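Side-chain contact in carbon dioxide concentrating mechanism protein (Gloeobacter violaceus, PDB 4JW0), which probably forms the pentameric vertices of the carboxysome shell, the polyhedral compartment in which RuBisCO is sequestered: residues A[85-89]-A[90-94]. Sequence-based numbering, arbitrary orientation.
Sequences VSVDN and RPLYS
Val85 O is gripped by two backbone donors, Leu92 N at 2.9 Å and Tyr93 N at 3.2 Å. Both bonds are nearly straight at hydrogen. This is a classic beta bulge in a beta hairpin: Leu92 and Tyr93 together face the single residue Val85. Val85 N in turn donates to Tyr93 O. At the other end a type I' turn through Asp88 and Asn89 closes the loop. There Val87 N donates to Arg90 O at 2.7 Å, and Arg90 N donates back to Val87 O.

The bulge brings Leu92 onto the face that carries the valines. Its CG lies opposite the backbone N (chi1 172°), and CD2 packs alongside Val85 CG1 at 4.1 Å. Val87 CG2 touches both CB and CD2 of the same leucine. Val85 CG2 rests on Tyr93 CB at 4.0 Å, while the tyrosine ring leads away to stack on Trp54.

The hairpin projects from the OB-fold body and reaches a neighbouring subunit of the pentamer. Val85 to Val87 pair antiparallel with a strand of that subunit, extending the sheet across the interface. Asp88 OD2 forms a salt bridge with NH1 of Arg7 from the same neighbouring subunit.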
ATOM      1  N   VAL A  85     -20.638   5.264  14.652  1.00 22.89           N
ATOM      2  CA  VAL A  85     -19.401   4.657  15.110  1.00 21.94           C
ATOM      3  C   VAL A  85     -19.459   4.587  16.620  1.00 31.37           C
ATOM      4  O   VAL A  85     -19.759   5.583  17.278  1.00 30.98           O
ATOM      5  CB  VAL A  85     -18.162   5.468  14.726  1.00 23.01           C
ATOM      6  CG1 VAL A  85     -16.907   4.714  15.146  1.00 28.72           C
ATOM      7  CG2 VAL A  85     -18.139   5.754  13.240  1.00 27.14           C
ATOM      8  N   SER A  86     -19.186   3.411  17.168  1.00 28.04           N
ATOM      9  CA  SER A  86     -19.176   3.232  18.612  1.00 30.91           C
ATOM     10  C   SER A  86     -17.761   2.934  19.081  1.00 43.54           C
ATOM     11  O   SER A  86     -16.969   2.330  18.360  1.00 30.93           O
ATOM     12  CB  SER A  86     -20.115   2.097  19.019  1.00 30.64           C
ATOM     13  OG  SER A  86     -19.589   0.842  18.621  1.00 52.70           O
ATOM     14  N   VAL A  87     -17.451   3.385  20.289  1.00 30.11           N
ATOM     15  CA  VAL A  87     -16.198   3.071  20.954  1.00 33.67           C
ATOM     16  C   VAL A  87     -16.531   2.659  22.381  1.00 50.97           C
ATOM     17  O   VAL A  87     -17.279   3.349  23.069  1.00 43.40           O
ATOM     18  CB  VAL A  87     -15.253   4.288  20.994  1.00 36.79           C
ATOM     19  CG1 VAL A  87     -14.071   4.018  21.921  1.00 47.79           C
ATOM     20  CG2 VAL A  87     -14.775   4.647  19.597  1.00 37.33           C
ATOM     21  N   ASP A  88     -15.981   1.535  22.826  1.00 47.24           N
ATOM     22  CA  ASP A  88     -16.256   1.031  24.170  1.00 50.04           C
ATOM     23  C   ASP A  88     -17.753   1.012  24.451  1.00 49.92           C
ATOM     24  O   ASP A  88     -18.191   1.309  25.561  1.00 52.87           O
ATOM     25  CB  ASP A  88     -15.554   1.889  25.221  1.00 44.99           C
ATOM     26  CG  ASP A  88     -14.065   2.013  24.973  1.00 70.40           C
ATOM     27  OD1 ASP A  88     -13.462   1.053  24.442  1.00 74.33           O
ATOM     28  OD2 ASP A  88     -13.495   3.074  25.302  1.00 70.93           O
ATOM     29  N   ASN A  89     -18.535   0.674  23.433  1.00 54.93           N
ATOM     30  CA  ASN A  89     -19.976   0.543  23.587  1.00 54.78           C
ATOM     31  C   ASN A  89     -20.689   1.889  23.722  1.00 53.83           C
ATOM     32  O   ASN A  89     -21.887   1.935  24.004  1.00 59.33           O
ATOM     33  CB  ASN A  89     -20.290  -0.332  24.801  1.00 54.35           C
ATOM     34  CG  ASN A  89     -21.390  -1.334  24.523  1.00 66.60           C
ATOM     35  OD1 ASN A  89     -21.217  -2.249  23.718  1.00 80.85           O
ATOM     36  ND2 ASN A  89     -22.524  -1.175  25.196  1.00 68.82           N
ATOM     37  N   ARG A  90     -19.955   2.979  23.512  1.00 45.54           N
ATOM     38  CA  ARG A  90     -20.537   4.318  23.568  1.00 49.16           C
ATOM     39  C   ARG A  90     -20.338   5.062  22.246  1.00 49.83           C
ATOM     40  O   ARG A  90     -19.392   4.791  21.513  1.00 39.80           O
ATOM     41  CB  ARG A  90     -19.922   5.106  24.721  1.00 52.92           C
ATOM     42  CG  ARG A  90     -20.164   4.462  26.076  1.00 69.96           C
ATOM     43  CD  ARG A  90     -19.288   5.064  27.158  1.00 72.95           C
ATOM     44  NE  ARG A  90     -19.131   4.138  28.282  1.00 88.71           N
ATOM     45  CZ  ARG A  90     -19.595   4.336  29.515  1.00 95.05           C
ATOM     46  NH1 ARG A  90     -20.250   5.445  29.841  1.00 94.72           N
ATOM     47  NH2 ARG A  90     -19.389   3.411  30.441  1.00 98.39           N
ATOM     48  N   PRO A  91     -21.242   6.001  21.933  1.00 43.71           N
ATOM     49  CA  PRO A  91     -21.179   6.720  20.655  1.00 34.38           C
ATOM     50  C   PRO A  91     -19.968   7.636  20.495  1.00 46.71           C
ATOM     51  O   PRO A  91     -19.632   8.396  21.402  1.00 48.41           O
ATOM     52  CB  PRO A  91     -22.463   7.560  20.665  1.00 53.24           C
ATOM     53  CG  PRO A  91     -23.369   6.866  21.613  1.00 49.84           C
ATOM     54  CD  PRO A  91     -22.473   6.318  22.675  1.00 49.78           C
ATOM     55  N   LEU A  92     -19.320   7.543  19.338  1.00 33.31           N
ATOM     56  CA  LEU A  92     -18.306   8.504  18.924  1.00 26.63           C
ATOM     57  C   LEU A  92     -18.897   9.370  17.824  1.00 37.72           C
ATOM     58  O   LEU A  92     -18.632  10.573  17.747  1.00 33.25           O
ATOM     59  CB  LEU A  92     -17.066   7.783  18.395  1.00 39.97           C
ATOM     60  CG  LEU A  92     -15.997   8.664  17.738  1.00 42.84           C
ATOM     61  CD1 LEU A  92     -15.269   9.514  18.770  1.00 52.37           C
ATOM     62  CD2 LEU A  92     -15.010   7.812  16.951  1.00 44.72           C
ATOM     63  N   TYR A  93     -19.701   8.741  16.970  1.00 30.64           N
ATOM     64  CA  TYR A  93     -20.350   9.431  15.868  1.00 30.08           C
ATOM     65  C   TYR A  93     -21.742   8.883  15.638  1.00 31.40           C
ATOM     66  O   TYR A  93     -21.952   7.670  15.604  1.00 29.69           O
ATOM     67  CB  TYR A  93     -19.544   9.272  14.581  1.00 31.35           C
ATOM     68  CG  TYR A  93     -20.223   9.865  13.364  1.00 27.24           C
ATOM     69  CD1 TYR A  93     -20.106  11.219  13.072  1.00 24.51           C
ATOM     70  CD2 TYR A  93     -20.978   9.076  12.510  1.00 23.95           C
ATOM     71  CE1 TYR A  93     -20.714  11.768  11.964  1.00 28.46           C
ATOM     72  CE2 TYR A  93     -21.598   9.618  11.394  1.00 28.11           C
ATOM     73  CZ  TYR A  93     -21.466  10.965  11.128  1.00 23.92           C
ATOM     74  OH  TYR A  93     -22.071  11.510  10.020  1.00 32.58           O
ATOM     75  N   SER A  94     -22.695   9.792  15.487  1.00 32.30           N
ATOM     76  CA  SER A  94     -24.043   9.436  15.087  1.00 31.86           C
ATOM     77  C   SER A  94     -24.469  10.409  14.002  1.00 36.57           C
ATOM     78  O   SER A  94     -24.363  11.625  14.158  1.00 45.43           O
ATOM     79  CB  SER A  94     -25.000   9.491  16.277  1.00 39.89           C
ATOM     80  OG  SER A  94     -26.314   9.140  15.883  1.00 44.58           O
TER